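PDB 2XGR: SPD1 nuclease from Streptococcus pyogenes, which probably hydrolyses DNA as a prophage-encoded, metal-dependent extracellular endonuclease of the His-Me finger superfamily. Local coordinates for residues A[51-56]-A[198-203]; A[210-215]-A[220-225]; A[71-76]-A[136-141]; A[165-170]-A[179-184]. One frame throughout, in Å; residues are numbered along the deposited sequence.

Interaction 1 (A[51-56]-A[198-203]); sequences SKLLPF and ELQYVG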
# COMPACT_ATOMS: atom_id res chain seq x y z
N SER A 51 -12.70 3.32 12.62
CA SER A 51 -13.52 3.61 11.44
C SER A 51 -12.70 3.62 10.16
O SER A 51 -13.20 3.98 9.10
CB SER A 51 -14.24 4.97 11.63
OG SER A 51 -13.30 6.05 11.67
N LYS A 52 -11.44 3.21 10.25
CA LYS A 52 -10.54 3.25 9.10
C LYS A 52 -10.49 2.00 8.24
O LYS A 52 -9.89 2.08 7.15
CB LYS A 52 -9.12 3.53 9.55
CG LYS A 52 -8.97 4.92 10.22
CD LYS A 52 -7.49 5.12 10.55
CE LYS A 52 -7.25 6.46 11.31
NZ LYS A 52 -5.79 6.67 11.64
N LEU A 53 -11.13 0.92 8.69
CA LEU A 53 -10.86 -0.42 8.13
C LEU A 53 -12.07 -0.90 7.34
O LEU A 53 -13.19 -0.28 7.42
CB LEU A 53 -10.59 -1.40 9.28
CG LEU A 53 -9.62 -0.86 10.38
CD1 LEU A 53 -9.38 -1.95 11.40
CD2 LEU A 53 -8.30 -0.53 9.64
N LEU A 54 -11.87 -1.96 6.57
CA LEU A 54 -13.03 -2.68 5.94
C LEU A 54 -13.73 -3.49 7.05
O LEU A 54 -13.06 -3.91 8.04
CB LEU A 54 -12.51 -3.60 4.84
CG LEU A 54 -12.06 -2.82 3.61
CD1 LEU A 54 -11.43 -3.81 2.64
CD2 LEU A 54 -13.25 -2.10 2.97
N PRO A 55 -15.06 -3.70 6.93
CA PRO A 55 -15.73 -4.59 7.92
C PRO A 55 -15.09 -5.99 7.90
O PRO A 55 -14.63 -6.47 6.88
CB PRO A 55 -17.18 -4.66 7.38
CG PRO A 55 -17.42 -3.32 6.75
CD PRO A 55 -16.03 -3.15 5.95
N PHE A 56 -14.95 -6.62 9.06
CA PHE A 56 -14.31 -7.92 9.10
C PHE A 56 -15.42 -8.96 8.91
O PHE A 56 -16.20 -9.22 9.83
CB PHE A 56 -13.68 -8.14 10.44
CG PHE A 56 -13.05 -9.48 10.59
CD1 PHE A 56 -12.12 -9.93 9.67
CD2 PHE A 56 -13.36 -10.28 11.66
CE1 PHE A 56 -11.58 -11.18 9.73
CE2 PHE A 56 -12.73 -11.53 11.78
CZ PHE A 56 -11.83 -11.97 10.79
N GLU A 198 -0.42 7.44 0.97
CA GLU A 198 -0.58 7.00 2.36
C GLU A 198 -0.81 5.49 2.39
O GLU A 198 -1.81 5.05 1.79
CB GLU A 198 -1.85 7.65 2.93
CG GLU A 198 -2.10 7.31 4.36
CD GLU A 198 -3.48 7.71 4.87
OE1 GLU A 198 -3.54 8.80 5.50
OE2 GLU A 198 -4.47 6.94 4.74
N LEU A 199 0.05 4.72 3.07
CA LEU A 199 -0.17 3.32 3.27
C LEU A 199 -0.69 3.13 4.68
O LEU A 199 -0.04 3.55 5.63
CB LEU A 199 1.21 2.57 3.21
CG LEU A 199 1.83 2.44 1.80
CD1 LEU A 199 2.37 3.81 1.28
CD2 LEU A 199 2.98 1.41 1.85
N GLN A 200 -1.79 2.39 4.84
CA GLN A 200 -2.43 2.21 6.17
C GLN A 200 -2.64 0.71 6.39
O GLN A 200 -3.24 0.02 5.55
CB GLN A 200 -3.84 2.87 6.18
CG GLN A 200 -4.54 2.72 7.51
CD GLN A 200 -5.96 3.14 7.37
OE1 GLN A 200 -6.26 4.34 7.34
NE2 GLN A 200 -6.85 2.15 7.09
N TYR A 201 -2.11 0.16 7.48
CA TYR A 201 -2.22 -1.28 7.63
C TYR A 201 -2.38 -1.70 9.08
O TYR A 201 -1.86 -1.04 10.02
CB TYR A 201 -1.00 -2.03 6.99
CG TYR A 201 0.35 -1.45 7.38
CD1 TYR A 201 0.99 -1.84 8.55
CD2 TYR A 201 0.97 -0.50 6.55
CE1 TYR A 201 2.30 -1.33 8.86
CE2 TYR A 201 2.27 0.01 6.91
CZ TYR A 201 2.91 -0.46 8.03
OH TYR A 201 4.16 0.08 8.33
N VAL A 202 -3.10 -2.80 9.25
CA VAL A 202 -3.24 -3.40 10.60
C VAL A 202 -3.60 -4.86 10.35
O VAL A 202 -4.13 -5.18 9.25
CB VAL A 202 -4.30 -2.71 11.40
CG1 VAL A 202 -5.71 -2.94 10.75
CG2 VAL A 202 -4.32 -3.19 12.94
N GLY A 203 -3.30 -5.73 11.31
CA GLY A 203 -3.66 -7.16 11.16
C GLY A 203 -4.96 -7.41 11.94
O GLY A 203 -5.38 -6.60 12.79
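The flat amide of Q200 meets K52 both at its edge and on a face. At the edge, NE2 donates to the backbone O of K52 (3.0 Å, N-H...O 149°), with that oxygen close to the amide plane. Seen from the acceptor, the donor stands well above the carbonyl plane. The same K52 O also accepts from H77 NE2, so two N-H groups fix this bend of the loop. Over one face of the amide runs the aliphatic part of K52, shifted to the oxygen side, with K52 CD 3.5 Å from Q200 OE1. The lysine is stretched out beyond CG, which carries NZ past the amide to a salt bridge with D223. Beside this polar pair sits a small apolar one: L53 and V202 cross at about a right angle, L53 CD2 lying 3.7 Å from V202 CG1. V202 reaches it with CG1 between its own backbone N and carbonyl carbon (chi1 66°). Y201 points the other way, toward helix 160-173. The arrangement is that of a loop laid over the face of the central antiparallel sheet opposite helix 160-173 in this His-Me finger nuclease.

Interaction 2 (A[210-215]-A[220-225]); sequences LLTIRL and ESIDEN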
# COMPACT_ATOMS: atom_id res chain seq x y z
N LEU A 210 -7.56 -6.34 16.64
CA LEU A 210 -6.52 -5.66 15.84
C LEU A 210 -5.15 -6.06 16.30
O LEU A 210 -4.83 -6.04 17.53
CB LEU A 210 -6.70 -4.16 15.93
CG LEU A 210 -8.02 -3.69 15.35
CD1 LEU A 210 -8.14 -2.16 15.40
CD2 LEU A 210 -8.15 -4.25 13.87
N LEU A 211 -4.26 -6.30 15.32
CA LEU A 211 -2.89 -6.58 15.60
C LEU A 211 -2.02 -5.45 15.00
O LEU A 211 -2.06 -5.25 13.80
CB LEU A 211 -2.48 -7.90 14.94
CG LEU A 211 -3.47 -9.07 15.18
CD1 LEU A 211 -3.09 -10.36 14.39
CD2 LEU A 211 -3.59 -9.41 16.69
N THR A 212 -1.26 -4.75 15.82
CA THR A 212 -0.42 -3.67 15.27
C THR A 212 0.79 -4.30 14.65
O THR A 212 1.50 -5.01 15.30
CB THR A 212 0.01 -2.62 16.33
OG1 THR A 212 -1.14 -2.10 16.88
CG2 THR A 212 0.67 -1.46 15.63
N ILE A 213 1.01 -4.01 13.35
CA ILE A 213 2.10 -4.66 12.63
C ILE A 213 3.29 -3.69 12.53
O ILE A 213 3.11 -2.52 12.18
CB ILE A 213 1.63 -4.99 11.19
CG1 ILE A 213 0.60 -6.13 11.21
CG2 ILE A 213 2.91 -5.48 10.35
CD1 ILE A 213 -0.25 -6.37 9.90
N ARG A 214 4.50 -4.17 12.86
CA ARG A 214 5.70 -3.32 12.79
C ARG A 214 6.61 -3.81 11.70
O ARG A 214 6.93 -4.98 11.64
CB ARG A 214 6.47 -3.37 14.16
CG ARG A 214 5.52 -3.15 15.37
CD ARG A 214 5.61 -1.81 16.11
NE ARG A 214 4.81 -1.96 17.35
CZ ARG A 214 3.77 -1.20 17.70
NH1 ARG A 214 3.45 -0.13 16.97
NH2 ARG A 214 3.07 -1.49 18.80
N LEU A 215 6.85 -2.93 10.75
CA LEU A 215 7.72 -3.24 9.63
C LEU A 215 9.13 -2.67 9.75
O LEU A 215 9.94 -2.85 8.82
CB LEU A 215 7.07 -2.77 8.33
CG LEU A 215 5.63 -3.28 8.14
CD1 LEU A 215 5.12 -2.83 6.73
CD2 LEU A 215 5.61 -4.79 8.26
N GLU A 220 6.69 4.82 10.43
CA GLU A 220 5.41 4.19 10.84
C GLU A 220 4.77 5.01 11.95
O GLU A 220 5.40 5.18 13.01
CB GLU A 220 5.65 2.80 11.33
CG GLU A 220 6.14 1.94 10.10
CD GLU A 220 6.46 0.54 10.55
OE1 GLU A 220 7.50 0.30 11.22
OE2 GLU A 220 5.59 -0.33 10.42
N SER A 221 3.54 5.45 11.73
CA SER A 221 2.85 6.28 12.72
C SER A 221 1.62 5.48 13.12
O SER A 221 0.80 5.15 12.27
CB SER A 221 2.47 7.64 12.12
OG SER A 221 1.61 8.38 13.03
N ILE A 222 1.44 5.28 14.42
CA ILE A 222 0.41 4.40 14.94
C ILE A 222 -0.66 5.26 15.57
O ILE A 222 -0.33 6.25 16.20
CB ILE A 222 1.00 3.46 15.99
CG1 ILE A 222 2.17 2.69 15.35
CG2 ILE A 222 -0.01 2.46 16.41
CD1 ILE A 222 3.33 2.49 16.38
N ASP A 223 -1.94 4.97 15.29
CA ASP A 223 -3.01 5.81 15.84
C ASP A 223 -3.50 5.19 17.16
O ASP A 223 -2.90 4.24 17.68
CB ASP A 223 -4.17 5.98 14.82
CG ASP A 223 -5.00 4.68 14.61
OD1 ASP A 223 -4.85 3.62 15.28
OD2 ASP A 223 -5.80 4.75 13.67
N GLU A 224 -4.56 5.74 17.74
CA GLU A 224 -4.89 5.28 19.07
C GLU A 224 -5.59 3.92 19.12
O GLU A 224 -5.89 3.44 20.20
CB GLU A 224 -5.61 6.37 19.87
CG GLU A 224 -6.69 7.19 19.19
CD GLU A 224 -6.59 7.43 17.65
OE1 GLU A 224 -7.61 7.06 17.05
OE2 GLU A 224 -5.61 8.01 17.06
N ASN A 225 -5.78 3.27 17.94
CA ASN A 225 -6.28 1.88 17.89
C ASN A 225 -5.25 0.91 17.38
O ASN A 225 -5.55 -0.25 17.12
CB ASN A 225 -7.53 1.81 17.02
CG ASN A 225 -8.62 2.68 17.53
OD1 ASN A 225 -8.96 2.65 18.74
ND2 ASN A 225 -9.22 3.44 16.64
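L215 and E220 form the tight end of this contact. The carboxylate of E220 reaches back across the turn, and its OE2 accepts from the backbone N of L215 (2.9 Å, N-H...O 166°) on the syn side, somewhat out of the carboxylate plane. L215 CB also rests 3.5 Å from E220 OE2. That oxygen is shared with the hydroxyl of Y201, while OE1 takes the backbone N of S217, so the acid is gripped by several partners and would be expected to stay ionised.

Moving along, the fit slackens. T212 and I222 touch by methyls alone, CG2 to CG2 at 4.1 Å, and the exposed I222 marks the solvent side. The approach of R214 to I222 is doubtful, being too close in the model; T212 CB lies near one face of the guanidinium, toward its rim. At the far end L210 CD1 lies 3.6 Å from the backbone O of N225. The chain is shaped there by an Asx turn, D223 OD1 accepting from N225 N at 2.8 Å and also from V227 N. Strands 209-214 and 221-222 belong to the same antiparallel sheet but do not pair here: 221-222 pairs with 228-233, and side chains join the two segments, with the E220 carboxylate accepting backbone N-H groups of the connection.

Interaction 3 (A[71-76]-A[136-141]); sequences NRATFS and NLVAMT
S76 and N136 each send their side chain anti to the backbone N (S76 chi1 177°, N136 chi1 -166°), and this swings the serine hydroxyl and the amide oxygen together. S76 OG donates to N136 OD1 at 2.8 Å. The hydroxyl comes in from above the carbonyl plane, 45° out of it, and so misses the lone-pair directions. N136 OD1 is also the acceptor for the backbone N of V123, so this buried oxygen has two donors and the amide is unlikely to turn over.

Farther along, the two chains touch through smaller groups. A73 CB presses against the backbone O of L137 (3.4 Å) and meets V138 CG1 at 4.0 Å, the latter a plain methyl-to-methyl contact. A water joins the backbones just beside it: it accepts from A73 N at 3.0 Å and donates to L137 O at 2.8 Å. The segments diverge from this point, and the water bridges where direct strand pairing is absent.

The contact joins two sheets: S76 begins strand 76-80 of the large one, bonding through its backbone to V183, and L137 and V138 lie on strand 137-139 of a two-stranded one, where N136 and V138 bond to L122 and G120. Strands 119-121 and 137-139, followed by helix 142-146, are consistent with the beta-beta-alpha-metal motif of His-Me finger nucleases, here moored to the main sheet at its second strand.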
# COMPACT_ATOMS: atom_id res chain seq x y z
N ASN A 71 -10.81 12.19 -13.17
CA ASN A 71 -10.47 10.82 -13.54
C ASN A 71 -9.31 10.24 -12.72
O ASN A 71 -8.55 9.39 -13.22
CB ASN A 71 -10.15 10.71 -15.03
CG ASN A 71 -11.39 11.05 -15.91
OD1 ASN A 71 -12.55 10.66 -15.60
ND2 ASN A 71 -11.15 11.88 -16.93
N ARG A 72 -9.08 10.79 -11.53
CA ARG A 72 -7.95 10.30 -10.74
C ARG A 72 -8.47 9.22 -9.81
O ARG A 72 -9.55 9.35 -9.21
CB ARG A 72 -7.39 11.49 -9.86
CG ARG A 72 -6.86 12.66 -10.71
CD ARG A 72 -6.41 13.84 -9.81
NE ARG A 72 -7.49 14.31 -8.92
CZ ARG A 72 -7.51 15.50 -8.29
NH1 ARG A 72 -6.44 16.31 -8.33
NH2 ARG A 72 -8.56 15.85 -7.59
N ALA A 73 -7.60 8.21 -9.57
CA ALA A 73 -7.95 7.22 -8.53
C ALA A 73 -7.98 7.88 -7.14
O ALA A 73 -7.23 8.82 -6.85
CB ALA A 73 -6.83 6.14 -8.52
N THR A 74 -8.80 7.33 -6.26
CA THR A 74 -9.00 7.93 -4.93
C THR A 74 -8.59 7.06 -3.76
O THR A 74 -8.18 7.60 -2.71
CB THR A 74 -10.44 8.43 -4.73
OG1 THR A 74 -11.38 7.38 -4.95
CG2 THR A 74 -10.71 9.55 -5.79
N PHE A 75 -8.76 5.73 -3.86
CA PHE A 75 -8.10 4.83 -2.86
C PHE A 75 -8.21 3.40 -3.33
O PHE A 75 -9.11 3.09 -4.09
CB PHE A 75 -8.74 4.92 -1.43
CG PHE A 75 -10.18 4.44 -1.37
CD1 PHE A 75 -10.50 3.07 -1.06
CD2 PHE A 75 -11.23 5.36 -1.51
CE1 PHE A 75 -11.88 2.65 -1.02
CE2 PHE A 75 -12.56 4.94 -1.38
CZ PHE A 75 -12.89 3.60 -1.14
N SER A 76 -7.44 2.50 -2.72
CA SER A 76 -7.67 1.08 -2.95
C SER A 76 -7.49 0.39 -1.56
O SER A 76 -6.57 0.72 -0.80
CB SER A 76 -6.59 0.59 -3.91
OG SER A 76 -6.77 -0.81 -4.10
N ASN A 136 -7.01 1.58 -9.31
CA ASN A 136 -5.84 1.12 -8.53
C ASN A 136 -4.51 1.58 -9.12
O ASN A 136 -3.43 1.05 -8.80
CB ASN A 136 -5.89 -0.42 -8.44
CG ASN A 136 -4.94 -0.95 -7.38
OD1 ASN A 136 -4.99 -0.47 -6.24
ND2 ASN A 136 -3.97 -1.88 -7.77
N LEU A 137 -4.51 2.66 -9.94
CA LEU A 137 -3.28 3.13 -10.55
C LEU A 137 -3.15 4.65 -10.37
O LEU A 137 -4.15 5.35 -10.54
CB LEU A 137 -3.27 2.84 -12.07
CG LEU A 137 -3.16 1.35 -12.46
CD1 LEU A 137 -3.46 1.13 -13.95
CD2 LEU A 137 -1.76 0.82 -12.09
N VAL A 138 -1.94 5.13 -10.12
CA VAL A 138 -1.57 6.56 -10.17
C VAL A 138 -0.20 6.73 -10.82
O VAL A 138 0.67 5.84 -10.76
CB VAL A 138 -1.56 7.20 -8.75
CG1 VAL A 138 -2.96 7.10 -8.10
CG2 VAL A 138 -0.51 6.51 -7.86
N ALA A 139 0.04 7.92 -11.40
CA ALA A 139 1.34 8.27 -11.88
C ALA A 139 2.31 8.20 -10.71
O ALA A 139 2.08 8.84 -9.69
CB ALA A 139 1.29 9.70 -12.40
N MET A 140 3.43 7.48 -10.86
CA MET A 140 4.28 7.22 -9.75
C MET A 140 5.74 7.20 -10.24
O MET A 140 6.01 6.63 -11.32
CB MET A 140 3.91 5.80 -9.19
CG MET A 140 4.52 5.56 -7.90
SD MET A 140 3.95 3.94 -7.27
CE MET A 140 2.26 4.28 -6.74
N THR A 141 6.65 7.76 -9.45
CA THR A 141 8.08 7.57 -9.70
C THR A 141 8.51 6.13 -9.49
O THR A 141 7.92 5.39 -8.70
CB THR A 141 8.99 8.47 -8.87
OG1 THR A 141 8.93 8.14 -7.49
CG2 THR A 141 8.61 10.01 -9.10
O HOH W 1 -5.02 7.92 -11.02

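Interaction 4 (A[165-170]-A[179-184]); sequences NRLDSW and LDYKVT
L179 opens the contact by wedging between L167 and W170 of the helix. Its two methyls divide the work: L179 CD1 meets L167 CD2 at 3.9 Å, and L179 CD2 lies 4.0 Å from L167 CB, the two leucines crossing at about a right angle. The rim of the W170 indole comes up to its base, CZ3 4.4 Å from L179 CB, while the backbone N of L179 lies at the indole edge near its plane. D180 turns to the other face of the strand, where OD2 accepts from L54 N and Q79 NE2. With Y181 the chain faces the helix again. L167 CD1 sits over one face of the phenol ring in a CH-pi contact, 4.3 Å from the centroid and 16° off the ring normal, and the hydroxyl at the far end of the ring bonds to E164 one turn earlier in the helix. K182 again looks away, toward F75. The helix and strand segments run nearly antiparallel, at 162°, with their axes 10.5 Å apart. Strand 178-186 lies between strands 76-80 and 196-204, and helix 160-173 packs on the face formed by strands 178-186 and 196-204, with L167 and W170 reaching on to I213 of strand 209-214.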
# COMPACT_ATOMS: atom_id res chain seq x y z
N ASN A 165 6.44 -5.99 0.66
CA ASN A 165 7.14 -7.26 0.84
C ASN A 165 7.14 -7.70 2.31
O ASN A 165 7.03 -8.90 2.63
CB ASN A 165 8.60 -7.20 0.32
CG ASN A 165 8.72 -7.44 -1.21
OD1 ASN A 165 9.86 -7.53 -1.79
ND2 ASN A 165 7.59 -7.54 -1.86
N ARG A 166 7.28 -6.75 3.20
CA ARG A 166 7.29 -7.14 4.61
C ARG A 166 5.91 -7.52 5.08
O ARG A 166 5.79 -8.47 5.88
CB ARG A 166 7.89 -6.00 5.43
CG ARG A 166 9.41 -5.90 5.25
CD ARG A 166 10.00 -4.66 5.85
NE ARG A 166 11.50 -4.73 5.76
CZ ARG A 166 12.18 -4.63 4.61
NH1 ARG A 166 11.62 -4.39 3.43
NH2 ARG A 166 13.51 -4.75 4.62
N LEU A 167 4.87 -6.80 4.62
CA LEU A 167 3.49 -7.19 4.92
C LEU A 167 3.17 -8.61 4.37
O LEU A 167 2.50 -9.44 5.05
CB LEU A 167 2.53 -6.15 4.32
CG LEU A 167 2.52 -4.82 5.09
CD1 LEU A 167 1.72 -3.84 4.20
CD2 LEU A 167 1.89 -5.09 6.49
N ASP A 168 3.72 -8.90 3.19
CA ASP A 168 3.55 -10.24 2.55
C ASP A 168 4.22 -11.31 3.43
O ASP A 168 3.64 -12.35 3.71
CB ASP A 168 4.20 -10.18 1.16
CG ASP A 168 4.21 -11.51 0.46
OD1 ASP A 168 3.15 -12.10 0.36
OD2 ASP A 168 5.27 -11.89 -0.06
N SER A 169 5.38 -10.98 3.96
CA SER A 169 6.07 -11.92 4.87
C SER A 169 5.32 -12.19 6.14
O SER A 169 5.16 -13.33 6.54
CB SER A 169 7.46 -11.41 5.22
OG SER A 169 8.05 -12.34 6.13
N TRP A 170 4.70 -11.15 6.68
CA TRP A 170 3.87 -11.26 7.85
C TRP A 170 2.67 -12.13 7.54
O TRP A 170 2.29 -13.00 8.37
CB TRP A 170 3.42 -9.85 8.32
CG TRP A 170 2.61 -9.91 9.61
CD1 TRP A 170 3.09 -10.03 10.90
CD2 TRP A 170 1.21 -10.01 9.68
NE1 TRP A 170 2.03 -10.12 11.79
CE2 TRP A 170 0.86 -10.10 11.05
CE3 TRP A 170 0.20 -9.96 8.72
CZ2 TRP A 170 -0.46 -10.10 11.46
CZ3 TRP A 170 -1.10 -9.98 9.11
CH2 TRP A 170 -1.44 -10.10 10.48
N LEU A 179 -4.76 -9.26 6.80
CA LEU A 179 -4.19 -7.91 6.66
C LEU A 179 -5.27 -7.00 6.13
O LEU A 179 -5.92 -7.32 5.09
CB LEU A 179 -3.05 -8.00 5.66
CG LEU A 179 -2.51 -6.61 5.19
CD1 LEU A 179 -1.92 -5.78 6.41
CD2 LEU A 179 -1.45 -6.79 4.05
N ASP A 180 -5.48 -5.86 6.79
CA ASP A 180 -6.35 -4.84 6.22
C ASP A 180 -5.37 -3.76 5.77
O ASP A 180 -4.59 -3.20 6.57
CB ASP A 180 -7.33 -4.31 7.31
CG ASP A 180 -8.24 -3.20 6.78
OD1 ASP A 180 -7.74 -2.10 6.51
OD2 ASP A 180 -9.45 -3.49 6.57
N TYR A 181 -5.44 -3.38 4.49
CA TYR A 181 -4.43 -2.52 3.95
C TYR A 181 -5.07 -1.54 2.96
O TYR A 181 -5.73 -1.95 2.00
CB TYR A 181 -3.38 -3.43 3.23
CG TYR A 181 -2.28 -2.74 2.42
CD1 TYR A 181 -1.58 -1.60 2.92
CD2 TYR A 181 -1.94 -3.18 1.15
CE1 TYR A 181 -0.55 -0.99 2.15
CE2 TYR A 181 -0.92 -2.55 0.36
CZ TYR A 181 -0.24 -1.47 0.90
OH TYR A 181 0.77 -0.92 0.15
N LYS A 182 -4.89 -0.24 3.22
CA LYS A 182 -5.53 0.79 2.38
C LYS A 182 -4.42 1.68 1.86
O LYS A 182 -3.53 2.09 2.64
CB LYS A 182 -6.50 1.61 3.26
CG LYS A 182 -7.30 2.59 2.35
CD LYS A 182 -8.21 3.52 3.23
CE LYS A 182 -9.05 4.42 2.32
NZ LYS A 182 -9.87 5.28 3.27
N VAL A 183 -4.44 1.96 0.55
CA VAL A 183 -3.46 2.86 -0.06
C VAL A 183 -4.23 4.04 -0.66
O VAL A 183 -5.14 3.88 -1.48
CB VAL A 183 -2.62 2.10 -1.15
CG1 VAL A 183 -1.60 3.10 -1.79
CG2 VAL A 183 -1.91 0.88 -0.46
N THR A 184 -3.89 5.23 -0.18
CA THR A 184 -4.63 6.49 -0.61
C THR A 184 -3.68 7.52 -1.19
O THR A 184 -2.73 7.97 -0.48
CB THR A 184 -5.34 7.13 0.63
OG1 THR A 184 -6.14 6.17 1.34
CG2 THR A 184 -6.15 8.38 0.24

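In the fold
Interaction 4 is the core of the set: wholly buried, apolar and aromatic, it seats helix 160-173 on one face of the large sheet. Interaction 1 lies on the other face of that sheet, partly buried, where an amide and a lysine chain do the work. Strands 178-186 and 196-204 are neighbours, joined by Q200 N to K182 O. Interaction 2 continues the sheet toward solvent; it meets interaction 1 through Y201 and E220, and interaction 4 through I213 and L215. Interaction 3 is also buried, mixing a side-chain hydrogen bond and a bridging water with a small methyl contact, and links the separate two-stranded sheet 119-121/137-139; S76 O to V183 N ties it to interaction 4.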